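Uncharacterized protein Atu2129 (PDB 3DNH) is of unknown function but carries a CREG-like beta-barrel domain related to the pyridoxamine 5'-phosphate oxidase family of the FMN-binding clan, so it may bind a flavin. Local coordinates at residues F72-G75 with L76-H79; R240-T243 with L244-E248; E248-L251 with A252-L255. One frame throughout, in Å; residues are numbered along the deposited sequence.

Contact 1 (F72-G75 with L76-H79); sequences FAAG and LTLH
Thr77 folds back on Ala74 in a local strand-to-helix turn, where strand 69-74 of the six-stranded barrel ends and helix 78-85 begins. The backbone makes a type I beta turn from Ala74 to Thr77. Its closing bond from Thr77 N to Ala74 O is weak, at 3.5 Å with an N-H...O angle of 136°, and the side chain reinforces it: Thr77 OG1 donates to Ala74 O over 3.0 Å, lying in the carbonyl plane with a C=O...OG1 angle of 159°. One carbonyl oxygen thus takes both bonds of the turn. The hydroxyl reaches it because OG1 sits between the backbone N and the carbonyl carbon (chi1 68°), and this also leaves CG2 to pack 3.8 Å from Ala74 CB. As N-cap, Thr77 uses the same OG1 for a weak bond with Ala80 N in the first turn of the helix. The His79 ring has OG1 of Thr77 over one face, 3.0 Å above the plane and toward the rim. Ala73 CB approaches that ring obliquely, 3.9 Å from His79 NE2. A water donates to Phe72 O at 2.7 Å and makes a weak hydrogen bond with His79 NE2. His79 also packs on Thr57 of strand 54-63 and on Leu44 and Thr46 of strand 41-47, while Ala73 is backbone hydrogen-bonded to Arg145 and touches Tyr147 on strand 144-157.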
# COMPACT_ATOMS: atom_id res chain seq x y z
N PHE A 72 -5.22 -13.47 4.73
CA PHE A 72 -5.01 -14.02 6.04
C PHE A 72 -4.73 -12.89 7.00
O PHE A 72 -4.14 -11.86 6.62
CB PHE A 72 -3.83 -15.00 6.01
CG PHE A 72 -2.98 -14.97 7.23
CD1 PHE A 72 -3.34 -15.69 8.36
CD2 PHE A 72 -1.81 -14.20 7.25
CE1 PHE A 72 -2.53 -15.65 9.51
CE2 PHE A 72 -1.00 -14.16 8.40
CZ PHE A 72 -1.36 -14.88 9.52
N ALA A 73 -5.14 -13.10 8.26
CA ALA A 73 -4.82 -12.17 9.33
C ALA A 73 -4.52 -13.00 10.57
O ALA A 73 -5.25 -13.94 10.85
CB ALA A 73 -5.96 -11.23 9.62
N ALA A 74 -3.44 -12.67 11.29
CA ALA A 74 -3.18 -13.29 12.60
C ALA A 74 -4.35 -12.92 13.52
O ALA A 74 -4.80 -11.78 13.50
CB ALA A 74 -1.89 -12.77 13.17
N GLY A 75 -4.85 -13.87 14.32
CA GLY A 75 -6.02 -13.61 15.19
C GLY A 75 -5.85 -12.56 16.28
O GLY A 75 -6.80 -11.86 16.67
N LEU A 76 -4.63 -12.42 16.79
CA LEU A 76 -4.41 -11.48 17.90
C LEU A 76 -4.11 -10.03 17.43
O LEU A 76 -3.45 -9.27 18.12
CB LEU A 76 -3.33 -12.03 18.85
CG LEU A 76 -3.52 -13.47 19.36
CD1 LEU A 76 -2.57 -13.78 20.54
CD2 LEU A 76 -4.99 -13.79 19.77
N THR A 77 -4.61 -9.67 16.25
CA THR A 77 -4.38 -8.33 15.71
C THR A 77 -5.63 -7.45 15.79
O THR A 77 -6.78 -7.94 15.84
CB THR A 77 -3.83 -8.35 14.28
OG1 THR A 77 -4.84 -8.83 13.38
CG2 THR A 77 -2.54 -9.19 14.18
N LEU A 78 -5.40 -6.14 15.83
CA LEU A 78 -6.46 -5.16 15.82
C LEU A 78 -7.42 -5.32 14.64
O LEU A 78 -8.63 -5.28 14.83
CB LEU A 78 -5.85 -3.77 15.82
CG LEU A 78 -5.67 -2.96 17.12
CD1 LEU A 78 -6.28 -3.59 18.37
CD2 LEU A 78 -4.22 -2.54 17.35
N HIS A 79 -6.90 -5.49 13.42
CA HIS A 79 -7.82 -5.61 12.28
C HIS A 79 -8.66 -6.89 12.38
O HIS A 79 -9.85 -6.85 12.15
CB HIS A 79 -7.13 -5.48 10.92
CG HIS A 79 -5.90 -6.33 10.77
ND1 HIS A 79 -4.77 -6.15 11.55
CD2 HIS A 79 -5.61 -7.33 9.91
CE1 HIS A 79 -3.85 -7.02 11.18
NE2 HIS A 79 -4.33 -7.75 10.19
O HOH W 1 -3.20 -9.54 7.55

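Contact 2 (R240-T243 with L244-E248); sequences RVET and LKQFE
Thr243 and Gln246 reach past each other at the start of helix 244-254, their side chains crossing at a slant, each reaching for backbone N-H groups on the other's side of the helix start. Thr243 OG1, set between its own backbone N and carbonyl carbon (chi1 66°), faces into the first turn and accepts from Gln246 N at 3.1 Å with an N-H...O angle of 157°. Gln246 runs back the other way, extended beyond CG, and its CG passes 3.1 Å from Thr243 OG1. Its OE1 takes Glu242 N at 2.8 Å, the donor nearly in line with the amide C=O (164°), and more weakly Thr243 N. Val241 CG1 is 3.8 Å from Phe247 CB and sits at the edge of the ring, near its plane. Ahead of the helix, Arg240 NE makes a salt bridge with Glu242 OE2 at 3.1 Å, in the guanidinium plane, while Arg240 NH1 goes to Asp175 O. Leu244 N bonds Glu181 OE2, from helix 180-194. Thr243 and Gln246 make a capping box with a weak return half: the hydroxyl takes an N-H of the first turn, the amide oxygen those of Glu242 and, weakly, the N-cap, and the Glu181 carboxylate probably complements the helix dipole.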
# COMPACT_ATOMS: atom_id res chain seq x y z
N ARG A 240 -12.52 -16.86 -24.82
CA ARG A 240 -12.87 -17.53 -23.56
C ARG A 240 -12.69 -19.01 -23.78
O ARG A 240 -13.04 -19.53 -24.83
CB ARG A 240 -14.34 -17.22 -23.19
CG ARG A 240 -14.87 -17.93 -21.95
CD ARG A 240 -16.40 -17.67 -21.72
NE ARG A 240 -16.93 -18.65 -20.77
CZ ARG A 240 -16.80 -18.56 -19.45
NH1 ARG A 240 -16.14 -17.55 -18.91
NH2 ARG A 240 -17.29 -19.51 -18.67
N VAL A 241 -12.17 -19.71 -22.78
CA VAL A 241 -11.82 -21.14 -22.91
C VAL A 241 -12.71 -21.97 -21.96
O VAL A 241 -12.91 -21.61 -20.81
CB VAL A 241 -10.30 -21.34 -22.62
CG1 VAL A 241 -9.99 -22.79 -22.30
CG2 VAL A 241 -9.49 -20.87 -23.85
N GLU A 242 -13.29 -23.06 -22.47
CA GLU A 242 -14.30 -23.78 -21.66
C GLU A 242 -13.98 -25.25 -21.46
O GLU A 242 -14.41 -25.88 -20.48
CB GLU A 242 -15.70 -23.58 -22.25
CG GLU A 242 -16.32 -22.26 -21.81
CD GLU A 242 -17.75 -22.10 -22.26
OE1 GLU A 242 -18.18 -22.81 -23.22
OE2 GLU A 242 -18.44 -21.25 -21.66
N THR A 243 -13.14 -25.76 -22.34
CA THR A 243 -12.78 -27.17 -22.36
C THR A 243 -11.29 -27.34 -22.44
O THR A 243 -10.53 -26.39 -22.73
CB THR A 243 -13.41 -27.90 -23.57
OG1 THR A 243 -12.85 -27.39 -24.79
CG2 THR A 243 -14.93 -27.73 -23.59
N LEU A 244 -10.86 -28.57 -22.19
CA LEU A 244 -9.44 -28.87 -22.26
C LEU A 244 -8.95 -28.73 -23.70
O LEU A 244 -7.88 -28.16 -23.94
CB LEU A 244 -9.16 -30.28 -21.73
CG LEU A 244 -7.68 -30.68 -21.70
CD1 LEU A 244 -6.98 -29.96 -20.56
CD2 LEU A 244 -7.58 -32.17 -21.50
N LYS A 245 -9.71 -29.27 -24.65
CA LYS A 245 -9.38 -29.11 -26.07
C LYS A 245 -9.16 -27.64 -26.40
O LYS A 245 -8.18 -27.30 -27.05
CB LYS A 245 -10.46 -29.69 -27.00
CG LYS A 245 -9.95 -29.81 -28.44
CD LYS A 245 -10.75 -30.81 -29.30
CE LYS A 245 -9.82 -31.47 -30.31
NZ LYS A 245 -8.65 -32.11 -29.64
N GLN A 246 -10.07 -26.78 -25.93
CA GLN A 246 -9.98 -25.35 -26.20
C GLN A 246 -8.77 -24.74 -25.51
O GLN A 246 -8.11 -23.87 -26.07
CB GLN A 246 -11.27 -24.61 -25.83
CG GLN A 246 -12.49 -24.97 -26.69
CD GLN A 246 -13.77 -24.33 -26.18
OE1 GLN A 246 -13.82 -23.81 -25.07
NE2 GLN A 246 -14.81 -24.37 -27.00
N PHE A 247 -8.46 -25.20 -24.30
CA PHE A 247 -7.27 -24.70 -23.60
C PHE A 247 -5.98 -25.01 -24.38
O PHE A 247 -5.16 -24.13 -24.64
CB PHE A 247 -7.17 -25.31 -22.23
CG PHE A 247 -5.97 -24.88 -21.49
CD1 PHE A 247 -5.82 -23.55 -21.11
CD2 PHE A 247 -5.00 -25.80 -21.10
CE1 PHE A 247 -4.69 -23.12 -20.41
CE2 PHE A 247 -3.87 -25.37 -20.37
CZ PHE A 247 -3.74 -24.03 -20.03
N GLU A 248 -5.79 -26.30 -24.68
CA GLU A 248 -4.64 -26.78 -25.42
C GLU A 248 -4.47 -26.03 -26.77
O GLU A 248 -3.35 -25.72 -27.17
CB GLU A 248 -4.74 -28.32 -25.59
CG GLU A 248 -3.77 -28.99 -26.62
CD GLU A 248 -4.26 -30.37 -27.11
OE1 GLU A 248 -5.39 -30.76 -26.73
OE2 GLU A 248 -3.53 -31.04 -27.90

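Contact 3 (E248-L251 with A252-L255); sequences EKAL and AQLL
Backbone hydrogen bonds join residues 248-251 to 252-255 through the last turns of helix 244-254, each from an N-H to the carbonyl four residues back. Ala252 N reaches Glu248 O at 3.0 Å, and Gln253 N reaches Lys249 O at the same distance with a nearly straight N-H...O angle of 176°. Leu254 N bonds Ala250 O, and Leu255 N bonds Leu251 O at 3.0 Å, although Leu255 is the first residue to leave helical backbone angles.

Apolar contacts come next. Leu251 stands on the buried side, its CD1 lying 4.2 Å from Leu255 CD1 and its CD2 4.4 Å from Leu254 CD1, so that its two branches are shared between the residues three and four places on. Leu254 also lays CD1 against the carbonyl of Ala250, 3.3 Å from Ala250 O, with its CG anti to its own carbonyl carbon (chi1 -78°). Ala252 CB rests over Glu248 O at 3.3 Å.

Polar side chains lie on a more exposed side. Lys249 NZ forms a salt bridge with Glu248 OE1 at 3.2 Å, its hydrogen bond weak, and it also donates to Lys245 O, one turn back. The chain of Gln253 bends at chi2, which brings its amide near Ala250, but the exact placement of that amide is doubtful.

Leu251 meets Leu203, Leu254 meets Leu206, and Leu255 meets Glu199 and Arg202, all of helix 199-206. This is an amphipathic C-terminal alpha-helix, its leucines laid against a neighbouring helix and its charged groups on a more exposed side.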
# COMPACT_ATOMS: atom_id res chain seq x y z
N GLU A 248 -5.79 -26.30 -24.68
CA GLU A 248 -4.64 -26.78 -25.42
C GLU A 248 -4.47 -26.03 -26.77
O GLU A 248 -3.35 -25.72 -27.17
CB GLU A 248 -4.74 -28.32 -25.59
CG GLU A 248 -3.77 -28.99 -26.62
CD GLU A 248 -4.26 -30.37 -27.11
OE1 GLU A 248 -5.39 -30.76 -26.73
OE2 GLU A 248 -3.53 -31.04 -27.90
N LYS A 249 -5.58 -25.73 -27.44
CA LYS A 249 -5.50 -24.99 -28.72
C LYS A 249 -5.01 -23.58 -28.48
O LYS A 249 -4.05 -23.13 -29.10
CB LYS A 249 -6.85 -24.91 -29.44
CG LYS A 249 -7.52 -26.23 -29.80
CD LYS A 249 -6.76 -27.09 -30.83
CE LYS A 249 -5.84 -28.11 -30.11
NZ LYS A 249 -6.53 -28.80 -28.96
N ALA A 250 -5.72 -22.87 -27.60
CA ALA A 250 -5.32 -21.56 -27.11
C ALA A 250 -3.86 -21.50 -26.66
O ALA A 250 -3.16 -20.54 -26.98
CB ALA A 250 -6.23 -21.13 -25.94
N LEU A 251 -3.39 -22.51 -25.93
CA LEU A 251 -2.01 -22.50 -25.44
C LEU A 251 -1.03 -22.62 -26.60
O LEU A 251 0.01 -21.93 -26.62
CB LEU A 251 -1.75 -23.62 -24.41
CG LEU A 251 -1.40 -23.36 -22.93
CD1 LEU A 251 -0.32 -24.36 -22.52
CD2 LEU A 251 -0.90 -21.95 -22.61
N ALA A 252 -1.37 -23.49 -27.55
CA ALA A 252 -0.53 -23.80 -28.70
C ALA A 252 -0.38 -22.60 -29.64
O ALA A 252 0.72 -22.34 -30.15
CB ALA A 252 -1.07 -25.03 -29.46
N GLN A 253 -1.48 -21.90 -29.90
CA GLN A 253 -1.47 -20.61 -30.59
C GLN A 253 -0.51 -19.64 -29.89
O GLN A 253 0.37 -19.08 -30.52
CB GLN A 253 -2.90 -20.02 -30.69
CG GLN A 253 -3.03 -18.47 -30.69
CD GLN A 253 -3.69 -17.85 -29.41
OE1 GLN A 253 -3.86 -16.62 -29.33
NE2 GLN A 253 -4.07 -18.69 -28.45
N LEU A 254 -0.65 -19.51 -28.58
CA LEU A 254 0.09 -18.52 -27.86
C LEU A 254 1.57 -18.76 -27.90
O LEU A 254 2.34 -17.84 -28.03
CB LEU A 254 -0.34 -18.49 -26.39
CG LEU A 254 -1.62 -17.81 -25.99
CD1 LEU A 254 -2.18 -18.37 -24.73
CD2 LEU A 254 -1.41 -16.36 -25.86
N LEU A 255 1.97 -19.99 -27.75
CA LEU A 255 3.37 -20.31 -27.58
C LEU A 255 4.13 -20.42 -28.91
O LEU A 255 5.23 -21.00 -28.99
CB LEU A 255 3.52 -21.58 -26.75
CG LEU A 255 3.27 -21.34 -25.25
CD1 LEU A 255 3.00 -22.63 -24.50
CD2 LEU A 255 4.46 -20.57 -24.67

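From the N terminus, contact 1 comes first, turning the chain from strand 69-74 of the barrel into helix 78-85. Much later, after the three-stranded sheet of 215-236, contact 2 carries the loop that follows strand 232-236 into helix 244-254, and contact 3 follows directly along that helix. All three are local and in series: none encloses or crosses another. Contacts 2 and 3 share Glu248, have centres about 9 Å apart, and touch where Val241 CG2 lies 3.9 Å from Ala250 CB. Contact 1, at the barrel, sits on the opposite side of the chain's centre, about 40 Å and 43 Å from them, centre to centre.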